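PDB 1OA4: endo-beta-1,4-glucanase from Streptomyces sp., which hydrolyses internal beta-1,4-glucosidic bonds of cellulose, as an endoglucanase of glycoside hydrolase family 12. Local coordinates for residues Gln2-Cys5 with Thr10-Ile13; Tyr17-Asn22 with Gln30-Thr35; Val60-His65 with Thr73-Arg78. One frame throughout, in Å; residues are numbered along the deposited sequence.

Contact 1 (Gln2-Cys5 with Thr10-Ile13); sequences QQIC and TTTI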
ATOM      1  N   GLN A   2      -9.926   9.546 -16.271  1.00 20.42           N
ATOM      2  CA  GLN A   2     -10.626   8.305 -16.465  1.00 19.36           C
ATOM      3  C   GLN A   2     -11.312   7.861 -15.193  1.00 17.98           C
ATOM      4  O   GLN A   2     -10.655   7.694 -14.161  1.00 17.27           O
ATOM      5  CB  GLN A   2      -9.602   7.233 -16.849  1.00 19.79           C
ATOM      6  CG  GLN A   2     -10.209   5.927 -17.246  1.00 21.43           C
ATOM      7  CD  GLN A   2      -9.169   4.874 -17.573  1.00 22.05           C
ATOM      8  OE1 GLN A   2      -7.990   5.190 -17.773  1.00 24.97           O
ATOM      9  NE2 GLN A   2      -9.603   3.615 -17.630  1.00 24.47           N
ATOM     10  N   GLN A   3     -12.622   7.654 -15.273  1.00 16.24           N
ATOM     11  CA  GLN A   3     -13.350   7.121 -14.153  1.00 15.69           C
ATOM     12  C   GLN A   3     -13.353   5.587 -14.206  1.00 15.00           C
ATOM     13  O   GLN A   3     -13.687   5.000 -15.232  1.00 14.56           O
ATOM     14  CB  GLN A   3     -14.787   7.624 -14.139  1.00 16.05           C
ATOM     15  CG  GLN A   3     -15.570   7.073 -12.973  1.00 18.90           C
ATOM     16  CD  GLN A   3     -17.072   7.294 -13.103  1.00 24.03           C
ATOM     17  OE1 GLN A   3     -17.745   6.722 -13.987  1.00 27.10           O
ATOM     18  NE2 GLN A   3     -17.602   8.109 -12.220  1.00 23.36           N
ATOM     19  N   ILE A   4     -12.999   4.967 -13.080  1.00 13.17           N
ATOM     20  CA  ILE A   4     -12.996   3.515 -12.939  1.00 13.52           C
ATOM     21  C   ILE A   4     -13.868   3.140 -11.759  1.00 13.33           C
ATOM     22  O   ILE A   4     -13.595   3.565 -10.626  1.00 13.95           O
ATOM     23  CB  ILE A   4     -11.580   2.991 -12.687  1.00 13.40           C
ATOM     24  CG1 ILE A   4     -10.674   3.333 -13.871  1.00 13.42           C
ATOM     25  CG2 ILE A   4     -11.622   1.515 -12.492  1.00 14.51           C
ATOM     26  CD1 ILE A   4      -9.215   2.898 -13.737  1.00 15.01           C
ATOM     27  N   CYS A   5     -14.917   2.368 -12.030  1.00 13.20           N
ATOM     28  CA  CYS A   5     -15.807   1.887 -10.984  1.00 13.14           C
ATOM     29  C   CYS A   5     -15.806   0.360 -10.867  1.00 13.52           C
ATOM     30  O   CYS A   5     -16.163  -0.163  -9.829  1.00 14.20           O
ATOM     31  CB  CYS A   5     -17.243   2.336 -11.223  1.00 12.44           C
ATOM     32  SG  CYS A   5     -17.479   4.135 -11.299  1.00 11.95           S
ATOM     33  N   THR A  10      -8.414  -1.260 -13.649  1.00 14.27           N
ATOM     34  CA  THR A  10      -7.105  -0.645 -13.554  1.00 14.92           C
ATOM     35  C   THR A  10      -6.806   0.163 -14.794  1.00 15.17           C
ATOM     36  O   THR A  10      -7.484   0.034 -15.820  1.00 15.67           O
ATOM     37  CB  THR A  10      -5.981  -1.672 -13.444  1.00 14.94           C
ATOM     38  OG1 THR A  10      -5.869  -2.427 -14.666  1.00 16.34           O
ATOM     39  CG2 THR A  10      -6.248  -2.688 -12.344  1.00 15.03           C
ATOM     40  N   THR A  11      -5.759   0.973 -14.666  1.00 15.39           N
ATOM     41  CA  THR A  11      -5.203   1.712 -15.793  1.00 15.58           C
ATOM     42  C   THR A  11      -3.745   2.035 -15.423  1.00 15.95           C
ATOM     43  O   THR A  11      -3.239   1.516 -14.433  1.00 16.14           O
ATOM     44  CB  THR A  11      -6.018   2.978 -16.051  1.00 15.99           C
ATOM     45  OG1 THR A  11      -5.611   3.582 -17.295  1.00 15.66           O
ATOM     46  CG2 THR A  11      -5.764   4.033 -14.969  1.00 16.81           C
ATOM     47  N   THR A  12      -3.055   2.853 -16.212  1.00 16.02           N
ATOM     48  CA  THR A  12      -1.719   3.287 -15.838  1.00 16.05           C
ATOM     49  C   THR A  12      -1.626   4.800 -15.862  1.00 15.88           C
ATOM     50  O   THR A  12      -2.426   5.460 -16.522  1.00 17.07           O
ATOM     51  CB  THR A  12      -0.648   2.749 -16.772  1.00 16.28           C
ATOM     52  OG1 THR A  12      -0.836   3.294 -18.086  1.00 18.00           O
ATOM     53  CG2 THR A  12      -0.784   1.249 -16.914  1.00 16.81           C
ATOM     54  N   ILE A  13      -0.663   5.323 -15.115  1.00 15.22           N
ATOM     55  CA  ILE A  13      -0.278   6.730 -15.211  1.00 15.33           C
ATOM     56  C   ILE A  13       1.209   6.818 -15.553  1.00 15.49           C
ATOM     57  O   ILE A  13       1.996   5.962 -15.159  1.00 14.63           O
ATOM     58  CB  ILE A  13      -0.584   7.493 -13.943  1.00 15.57           C
ATOM     59  CG1 ILE A  13       0.171   6.904 -12.754  1.00 15.15           C
ATOM     60  CG2 ILE A  13      -2.077   7.505 -13.769  1.00 15.53           C
ATOM     61  CD1 ILE A  13       0.117   7.749 -11.506  1.00 16.58           C
TER

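Contact 2 (Tyr17-Asn22 with Gln30-Thr35); sequences YVVQNN and QCINVT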
ATOM      1  N   TYR A  17       3.190   3.450 -13.872  1.00 13.13           N
ATOM      2  CA  TYR A  17       2.589   2.886 -12.651  1.00 12.42           C
ATOM      3  C   TYR A  17       1.151   2.471 -12.909  1.00 12.84           C
ATOM      4  O   TYR A  17       0.443   3.073 -13.703  1.00 13.15           O
ATOM      5  CB  TYR A  17       2.627   3.899 -11.482  1.00 13.12           C
ATOM      6  CG  TYR A  17       4.003   4.485 -11.218  1.00 11.88           C
ATOM      7  CD1 TYR A  17       5.048   3.709 -10.757  1.00 12.99           C
ATOM      8  CD2 TYR A  17       4.256   5.835 -11.443  1.00 14.08           C
ATOM      9  CE1 TYR A  17       6.318   4.259 -10.546  1.00 12.57           C
ATOM     10  CE2 TYR A  17       5.492   6.380 -11.223  1.00 13.88           C
ATOM     11  CZ  TYR A  17       6.526   5.609 -10.773  1.00 13.47           C
ATOM     12  OH  TYR A  17       7.774   6.176 -10.564  1.00 14.77           O
ATOM     13  N   VAL A  18       0.733   1.411 -12.228  1.00 12.63           N
ATOM     14  CA  VAL A  18      -0.627   0.918 -12.322  1.00 12.06           C
ATOM     15  C   VAL A  18      -1.472   1.587 -11.242  1.00 12.23           C
ATOM     16  O   VAL A  18      -1.004   1.754 -10.107  1.00 12.25           O
ATOM     17  CB  VAL A  18      -0.683  -0.602 -12.094  1.00 12.17           C
ATOM     18  CG1 VAL A  18      -2.118  -1.101 -12.147  1.00 12.45           C
ATOM     19  CG2 VAL A  18       0.207  -1.318 -13.087  1.00 12.92           C
ATOM     20  N   VAL A  19      -2.677   2.009 -11.614  1.00 11.75           N
ATOM     21  CA  VAL A  19      -3.649   2.532 -10.673  1.00 11.82           C
ATOM     22  C   VAL A  19      -4.812   1.530 -10.681  1.00 12.33           C
ATOM     23  O   VAL A  19      -5.290   1.129 -11.760  1.00 12.61           O
ATOM     24  CB  VAL A  19      -4.137   3.948 -11.028  1.00 12.17           C
ATOM     25  CG1 VAL A  19      -5.165   4.414 -10.025  1.00 12.75           C
ATOM     26  CG2 VAL A  19      -2.949   4.938 -11.091  1.00 11.86           C
ATOM     27  N   GLN A  20      -5.248   1.119  -9.490  1.00 11.55           N
ATOM     28  CA  GLN A  20      -6.263   0.092  -9.347  1.00 11.74           C
ATOM     29  C   GLN A  20      -7.366   0.502  -8.373  1.00 11.34           C
ATOM     30  O   GLN A  20      -7.100   1.091  -7.334  1.00 11.02           O
ATOM     31  CB  GLN A  20      -5.609  -1.215  -8.870  1.00 12.18           C
ATOM     32  CG  GLN A  20      -4.823  -1.116  -7.562  1.00 11.77           C
ATOM     33  CD  GLN A  20      -4.258  -2.451  -7.072  1.00 11.09           C
ATOM     34  OE1 GLN A  20      -4.527  -3.522  -7.650  1.00 11.97           O
ATOM     35  NE2 GLN A  20      -3.454  -2.385  -6.010  1.00 12.40           N
ATOM     36  N   ASN A  21      -8.606   0.225  -8.743  1.00 11.36           N
ATOM     37  CA  ASN A  21      -9.757   0.490  -7.895  1.00 11.76           C
ATOM     38  C   ASN A  21      -9.690  -0.488  -6.735  1.00 11.80           C
ATOM     39  O   ASN A  21      -9.956  -0.121  -5.596  1.00 11.55           O
ATOM     40  CB  ASN A  21     -11.045   0.291  -8.690  1.00 11.83           C
ATOM     41  CG  ASN A  21     -12.267   0.894  -8.012  1.00 11.94           C
ATOM     42  OD1 ASN A  21     -12.153   1.825  -7.204  1.00 10.96           O
ATOM     43  ND2 ASN A  21     -13.447   0.394  -8.372  1.00 10.27           N
ATOM     44  N   ASN A  22      -9.326  -1.732  -7.033  1.00 11.94           N
ATOM     45  CA  ASN A  22      -9.098  -2.768  -6.022  1.00 11.78           C
ATOM     46  C   ASN A  22     -10.151  -2.830  -4.916  1.00 11.31           C
ATOM     47  O   ASN A  22      -9.814  -2.745  -3.732  1.00 11.50           O
ATOM     48  CB  ASN A  22      -7.681  -2.597  -5.471  1.00 11.77           C
ATOM     49  CG  ASN A  22      -7.202  -3.791  -4.708  1.00 11.50           C
ATOM     50  OD1 ASN A  22      -7.708  -4.910  -4.888  1.00 11.89           O
ATOM     51  ND2 ASN A  22      -6.236  -3.576  -3.834  1.00 10.42           N
ATOM     52  N   GLN A  30     -17.765   1.646  -5.572  1.00 12.00           N
ATOM     53  CA  GLN A  30     -16.625   2.535  -5.390  1.00 11.76           C
ATOM     54  C   GLN A  30     -16.075   2.900  -6.744  1.00 11.51           C
ATOM     55  O   GLN A  30     -15.885   2.033  -7.602  1.00 11.75           O
ATOM     56  CB  GLN A  30     -15.509   1.865  -4.601  1.00 11.20           C
ATOM     57  CG  GLN A  30     -14.274   2.737  -4.401  1.00 12.52           C
ATOM     58  CD  GLN A  30     -13.175   2.012  -3.659  1.00 12.11           C
ATOM     59  OE1 GLN A  30     -13.234   1.895  -2.427  1.00 11.99           O
ATOM     60  NE2 GLN A  30     -12.174   1.509  -4.391  1.00 11.36           N
ATOM     61  N   CYS A  31     -15.785   4.187  -6.921  1.00 12.18           N
ATOM     62  CA  CYS A  31     -15.149   4.675  -8.138  1.00 12.29           C
ATOM     63  C   CYS A  31     -13.967   5.560  -7.842  1.00 12.61           C
ATOM     64  O   CYS A  31     -13.972   6.238  -6.832  1.00 12.44           O
ATOM     65  CB  CYS A  31     -16.110   5.531  -8.944  1.00 12.75           C
ATOM     66  SG  CYS A  31     -17.668   4.774  -9.389  1.00 11.30           S
ATOM     67  N   ILE A  32     -12.957   5.535  -8.712  1.00 12.90           N
ATOM     68  CA  ILE A  32     -11.841   6.474  -8.634  1.00 12.78           C
ATOM     69  C   ILE A  32     -11.772   7.211  -9.951  1.00 13.62           C
ATOM     70  O   ILE A  32     -12.225   6.691 -10.964  1.00 13.70           O
ATOM     71  CB  ILE A  32     -10.517   5.791  -8.333  1.00 13.26           C
ATOM     72  CG1 ILE A  32     -10.177   4.714  -9.364  1.00 12.54           C
ATOM     73  CG2 ILE A  32     -10.604   5.142  -6.984  1.00 14.33           C
ATOM     74  CD1 ILE A  32      -8.811   4.127  -9.177  1.00 13.31           C
ATOM     75  N   ASN A  33     -11.273   8.439  -9.905  1.00 13.07           N
ATOM     76  CA  ASN A  33     -11.052   9.232 -11.110  1.00 14.51           C
ATOM     77  C   ASN A  33      -9.537   9.362 -11.218  1.00 14.43           C
ATOM     78  O   ASN A  33      -8.907   9.974 -10.345  1.00 14.90           O
ATOM     79  CB  ASN A  33     -11.711  10.619 -10.968  1.00 14.61           C
ATOM     80  CG  ASN A  33     -11.720  11.409 -12.267  1.00 20.46           C
ATOM     81  OD1 ASN A  33     -11.763  10.830 -13.355  1.00 25.28           O
ATOM     82  ND2 ASN A  33     -11.680  12.735 -12.163  1.00 21.28           N
ATOM     83  N   VAL A  34      -8.960   8.782 -12.261  1.00 14.63           N
ATOM     84  CA  VAL A  34      -7.511   8.776 -12.486  1.00 15.31           C
ATOM     85  C   VAL A  34      -7.063   9.910 -13.412  1.00 16.98           C
ATOM     86  O   VAL A  34      -7.556  10.033 -14.533  1.00 16.92           O
ATOM     87  CB  VAL A  34      -7.081   7.426 -13.060  1.00 15.30           C
ATOM     88  CG1 VAL A  34      -5.547   7.318 -13.140  1.00 15.00           C
ATOM     89  CG2 VAL A  34      -7.676   6.310 -12.208  1.00 15.80           C
ATOM     90  N   THR A  35      -6.153  10.749 -12.921  1.00 18.49           N
ATOM     91  CA  THR A  35      -5.608  11.867 -13.697  1.00 20.38           C
ATOM     92  C   THR A  35      -4.237  11.461 -14.233  1.00 20.33           C
ATOM     93  O   THR A  35      -3.878  10.294 -14.208  1.00 20.66           O
ATOM     94  CB  THR A  35      -5.438  13.120 -12.821  1.00 21.02           C
ATOM     95  OG1 THR A  35      -4.368  12.911 -11.897  1.00 25.06           O
ATOM     96  CG2 THR A  35      -6.591  13.358 -11.929  1.00 24.37           C
TER

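Contact 3 (Val60-His65 with Thr73-Arg78); sequences VYDGCH and TTLPMR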
ATOM      1  N   VAL A  60      -1.955   3.056  -6.192  1.00 10.60           N
ATOM      2  CA  VAL A  60      -1.075   3.157  -7.345  1.00 10.75           C
ATOM      3  C   VAL A  60       0.153   2.340  -6.985  1.00 10.86           C
ATOM      4  O   VAL A  60       0.545   2.299  -5.817  1.00 11.26           O
ATOM      5  CB  VAL A  60      -0.790   4.633  -7.681  1.00 11.41           C
ATOM      6  CG1 VAL A  60      -0.329   5.429  -6.461  1.00 13.33           C
ATOM      7  CG2 VAL A  60       0.220   4.753  -8.782  1.00 10.51           C
ATOM      8  N   TYR A  61       0.758   1.657  -7.955  1.00 10.25           N
ATOM      9  CA  TYR A  61       1.908   0.811  -7.630  1.00 10.44           C
ATOM     10  C   TYR A  61       2.923   0.585  -8.741  1.00 10.61           C
ATOM     11  O   TYR A  61       2.647   0.817  -9.929  1.00 11.03           O
ATOM     12  CB  TYR A  61       1.429  -0.564  -7.115  1.00 11.34           C
ATOM     13  CG  TYR A  61       0.742  -1.507  -8.101  1.00 10.97           C
ATOM     14  CD1 TYR A  61       1.489  -2.355  -8.921  1.00 11.57           C
ATOM     15  CD2 TYR A  61      -0.642  -1.609  -8.153  1.00 10.80           C
ATOM     16  CE1 TYR A  61       0.876  -3.250  -9.795  1.00 11.07           C
ATOM     17  CE2 TYR A  61      -1.270  -2.514  -9.010  1.00 12.36           C
ATOM     18  CZ  TYR A  61      -0.501  -3.314  -9.839  1.00 11.79           C
ATOM     19  OH  TYR A  61      -1.136  -4.190 -10.689  1.00 11.66           O
ATOM     20  N   ASP A  62       4.086   0.113  -8.295  1.00 10.58           N
ATOM     21  CA  ASP A  62       5.186  -0.344  -9.130  1.00 11.90           C
ATOM     22  C   ASP A  62       5.267  -1.839  -8.834  1.00 11.92           C
ATOM     23  O   ASP A  62       4.860  -2.285  -7.756  1.00 12.06           O
ATOM     24  CB  ASP A  62       6.456   0.401  -8.727  1.00 12.18           C
ATOM     25  CG  ASP A  62       7.692  -0.029  -9.500  1.00 12.56           C
ATOM     26  OD1 ASP A  62       7.582  -0.551 -10.631  1.00 11.87           O
ATOM     27  OD2 ASP A  62       8.837   0.136  -9.030  1.00 12.49           O
ATOM     28  N   GLY A  63       5.764  -2.610  -9.774  1.00 12.13           N
ATOM     29  CA  GLY A  63       5.860  -4.047  -9.605  1.00 12.44           C
ATOM     30  C   GLY A  63       4.666  -4.776 -10.168  1.00 12.36           C
ATOM     31  O   GLY A  63       3.971  -4.273 -11.037  1.00 12.58           O
ATOM     32  N   CYS A  64       4.467  -5.997  -9.683  1.00 12.57           N
ATOM     33  CA  CYS A  64       3.401  -6.862 -10.148  1.00 12.78           C
ATOM     34  C   CYS A  64       2.449  -7.283  -9.034  1.00 12.45           C
ATOM     35  O   CYS A  64       2.881  -7.738  -7.962  1.00 13.50           O
ATOM     36  CB  CYS A  64       4.005  -8.143 -10.708  1.00 12.91           C
ATOM     37  SG  CYS A  64       5.094  -7.951 -12.102  1.00 12.71           S
ATOM     38  N   HIS A  65       1.163  -7.183  -9.327  1.00 11.87           N
ATOM     39  CA  HIS A  65       0.104  -7.531  -8.378  1.00 11.88           C
ATOM     40  C   HIS A  65      -0.918  -8.343  -9.155  1.00 12.08           C
ATOM     41  O   HIS A  65      -1.544  -7.836 -10.075  1.00 12.12           O
ATOM     42  CB  HIS A  65      -0.522  -6.254  -7.802  1.00 11.22           C
ATOM     43  CG  HIS A  65      -1.597  -6.510  -6.784  1.00 11.99           C
ATOM     44  ND1 HIS A  65      -1.321  -6.975  -5.516  1.00 12.04           N
ATOM     45  CD2 HIS A  65      -2.927  -6.251  -6.807  1.00 11.94           C
ATOM     46  CE1 HIS A  65      -2.449  -7.093  -4.839  1.00 10.99           C
ATOM     47  NE2 HIS A  65      -3.441  -6.650  -5.594  1.00 12.42           N
ATOM     48  N   THR A  73       8.869  -2.057 -14.917  1.00 15.20           N
ATOM     49  CA  THR A  73       9.238  -2.267 -13.542  1.00 14.21           C
ATOM     50  C   THR A  73      10.453  -3.177 -13.507  1.00 14.52           C
ATOM     51  O   THR A  73      10.633  -4.009 -14.408  1.00 15.26           O
ATOM     52  CB  THR A  73       8.084  -2.953 -12.751  1.00 13.40           C
ATOM     53  OG1 THR A  73       8.472  -3.089 -11.383  1.00 12.28           O
ATOM     54  CG2 THR A  73       7.761  -4.369 -13.288  1.00 14.04           C
ATOM     55  N   THR A  74      11.285  -3.029 -12.479  1.00 14.23           N
ATOM     56  CA  THR A  74      12.398  -3.954 -12.262  1.00 14.85           C
ATOM     57  C   THR A  74      12.075  -5.029 -11.225  1.00 14.84           C
ATOM     58  O   THR A  74      12.964  -5.786 -10.810  1.00 15.14           O
ATOM     59  CB  THR A  74      13.650  -3.200 -11.828  1.00 15.32           C
ATOM     60  OG1 THR A  74      13.369  -2.429 -10.647  1.00 16.39           O
ATOM     61  CG2 THR A  74      14.053  -2.191 -12.895  1.00 16.31           C
ATOM     62  N   LEU A  75      10.823  -5.063 -10.763  1.00 14.19           N
ATOM     63  CA  LEU A  75      10.385  -6.067  -9.801  1.00 14.09           C
ATOM     64  C   LEU A  75       9.750  -7.223 -10.575  1.00 14.98           C
ATOM     65  O   LEU A  75       9.165  -7.010 -11.629  1.00 15.23           O
ATOM     66  CB  LEU A  75       9.369  -5.465  -8.832  1.00 13.42           C
ATOM     67  CG  LEU A  75       9.924  -4.339  -7.933  1.00 13.80           C
ATOM     68  CD1 LEU A  75       8.829  -3.739  -7.057  1.00 13.98           C
ATOM     69  CD2 LEU A  75      11.103  -4.737  -7.075  1.00 13.69           C
ATOM     70  N   PRO A  76       9.792  -8.437 -10.040  1.00 15.97           N
ATOM     71  CA  PRO A  76      10.404  -8.765  -8.752  1.00 16.07           C
ATOM     72  C   PRO A  76      11.940  -8.761  -8.738  1.00 15.92           C
ATOM     73  O   PRO A  76      12.588  -9.061  -9.740  1.00 16.86           O
ATOM     74  CB  PRO A  76       9.870 -10.182  -8.489  1.00 16.52           C
ATOM     75  CG  PRO A  76       9.712 -10.725  -9.845  1.00 17.39           C
ATOM     76  CD  PRO A  76       9.114  -9.593 -10.638  1.00 15.88           C
ATOM     77  N   MET A  77      12.513  -8.409  -7.593  1.00 16.14           N
ATOM     78  CA  MET A  77      13.958  -8.379  -7.433  1.00 16.06           C
ATOM     79  C   MET A  77      14.347  -8.960  -6.085  1.00 15.95           C
ATOM     80  O   MET A  77      13.701  -8.684  -5.071  1.00 14.90           O
ATOM     81  CB  MET A  77      14.472  -6.944  -7.520  1.00 16.75           C
ATOM     82  CG  MET A  77      15.987  -6.832  -7.627  1.00 17.63           C
ATOM     83  SD  MET A  77      16.507  -5.096  -7.687  1.00 20.67           S
ATOM     84  CE  MET A  77      15.808  -4.621  -9.154  1.00 19.02           C
ATOM     85  N   ARG A  78      15.414  -9.759  -6.064  1.00 15.70           N
ATOM     86  CA  ARG A  78      15.908 -10.320  -4.821  1.00 16.41           C
ATOM     87  C   ARG A  78      16.320  -9.190  -3.880  1.00 16.17           C
ATOM     88  O   ARG A  78      17.029  -8.255  -4.279  1.00 15.36           O
ATOM     89  CB  ARG A  78      17.120 -11.225  -5.073  1.00 16.77           C
ATOM     90  CG  ARG A  78      17.371 -12.201  -3.954  1.00 19.66           C
ATOM     91  CD  ARG A  78      18.619 -13.073  -4.129  1.00 22.40           C
ATOM     92  NE  ARG A  78      18.591 -14.033  -5.239  1.00 23.93           N
ATOM     93  CZ  ARG A  78      17.989 -15.229  -5.244  1.00 25.41           C
ATOM     94  NH1 ARG A  78      17.267 -15.653  -4.211  1.00 24.99           N
ATOM     95  NH2 ARG A  78      18.097 -16.002  -6.323  1.00 25.37           N
TER
HETATM   96  O   HOH W   1      10.802  -0.981 -10.471  1.00 15.03           O

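Contact 1 (Gln2-Cys5 with Thr10-Ile13)
Q2 and T11 pass alongside each other in opposite directions, so that the amide of Q2 draws level with the threonine hydroxyl. CG of Q2 stands anti to the backbone N (chi1 -173°) and the chain runs on extended, which carries OE1 across from strand 2-4 to strand 10-13. There T11 OG1 donates to Q2 OE1 at 2.9 Å. The hydroxyl meets this oxygen at a C=O...donor angle of 128°, tilted 22° from the carbonyl plane. Q2 OE1 also lies 3.4 Å from T11 CB.

I4, next on the same face of its strand, crosses T11 at a slant. I4 CD1 reaches the methyl CG2 of T11 at 3.8 Å and is equally near the carbonyl carbon C of T10, so a single methyl rests on both backbone and side chain. I4 and T11 also touch V34 of strand 30-34.

The strand axes come within 8.6 Å of each other, and the backbone bonds go to other strands: Q2 to V34, I4 to I32, T11 to V19. Side chains therefore carry this contact, and the two branches of T11 divide the work: the hydroxyl makes a polar bond to exposed Q2, while the methyl joins buried I4.

Contact 2 (Tyr17-Asn22 with Gln30-Thr35)
Q30 reaches from strand 30-34 to N21, which lies just past the end of strand 17-20. From CB, directed toward the other chain segment, the side chain runs out extended, with CG anti to the backbone N (chi1 179°). Q30 CG passes 3.6 Å from N21 OD1, and Q30 CD follows at 3.7 Å from the same oxygen. At the tip, Q30 NE2 donates to N21 OD1 at 2.8 Å in an almost straight bond (179°), the oxygen lying in the amide plane of Q30 but being approached from above the carbonyl plane of N21. The other tip atom, OE1, is hydrogen-bonded to S56 OG, so the amide is held at both ends and its rotation fixed. N21 ND2 donates to Q30 O at 3.0 Å and also to D6 O. The two amide planes stand 62° apart.

Farther along, V19 CG1 touches I32 CD1 and V34 CG2, each at 3.8 Å; V19 and V34 meet tip to tip, whereas V19 and I32 cross.

This contact bridges the two sheets of the jelly roll. Strand 17-20 lies between strands 10-13 and 59-61 in one sheet, strand 30-34 between 2-4 and 39-44 in the other, and F39 and I13 add to the apolar layer.

Contact 3 (Val60-His65 with Thr73-Arg78)
An ST turn at T73-L75 docks against the corner where the chain bends at D62 and G63, between strands 59-61 and 64-65. The turn is closed by L75 N, which donates to T73 OG1 at 3.1 Å with an N-H...acceptor angle of 166°. T73 OG1 in turn donates across the contact to D62 OD1 at 2.8 Å, arriving from above the carboxylate plane, 44° out of it. With CG of D62 anti to the backbone N (chi1 178°), the carboxylate extends toward the turn. OD1 also takes a weak bond from G63 N and a salt bridge from R16 NH1.

D62 OD2 accepts from water 1 at 2.7 Å and is also hydrogen-bonded to S218 OG. This water in turn accepts from T74 N at 2.9 Å, so D62 holds the turn both directly through a side chain and indirectly through a backbone N-H. Such a concentration of polar partners, with an arginine among them, would be expected to favour the ionised carboxylate in this buried place.

Next to the polar cluster, L75 lies against G63: L75 CB and CD1 are each 3.9 Å from G63 CA. So close an approach is possible because G63 has no side chain, its backbone angles leaving little room for one. L75 also touches L195 of strand 194-204 and V220.

The ST turn thus sits at the corner where the chain leaves the large sheet of the family 12 jelly roll, and the cis L75-P76 bond leads on into strand 77-78.

The contacts come in series along the chain, 1, then 2, then 3. Contacts 1 and 2 lie side by side, with centres about 5 Å apart, and both span the two sheets of the beta-jelly roll: strands 2-4 and 30-34 are neighbours in one, 10-13 and 17-20 in the other. The C5-C31 disulfide ties them covalently. Contact 3 lies about 17 Å from contact 2 and 19 Å from contact 1, centre to centre, but shares their second sheet, where strand 59-61 pairs with 17-20 through V18 and Y61. Contacts 1 and 2 hold the two sheets together near the N-terminus, while contact 3 fixes a loop at the corner where the chain leaves the shared sheet.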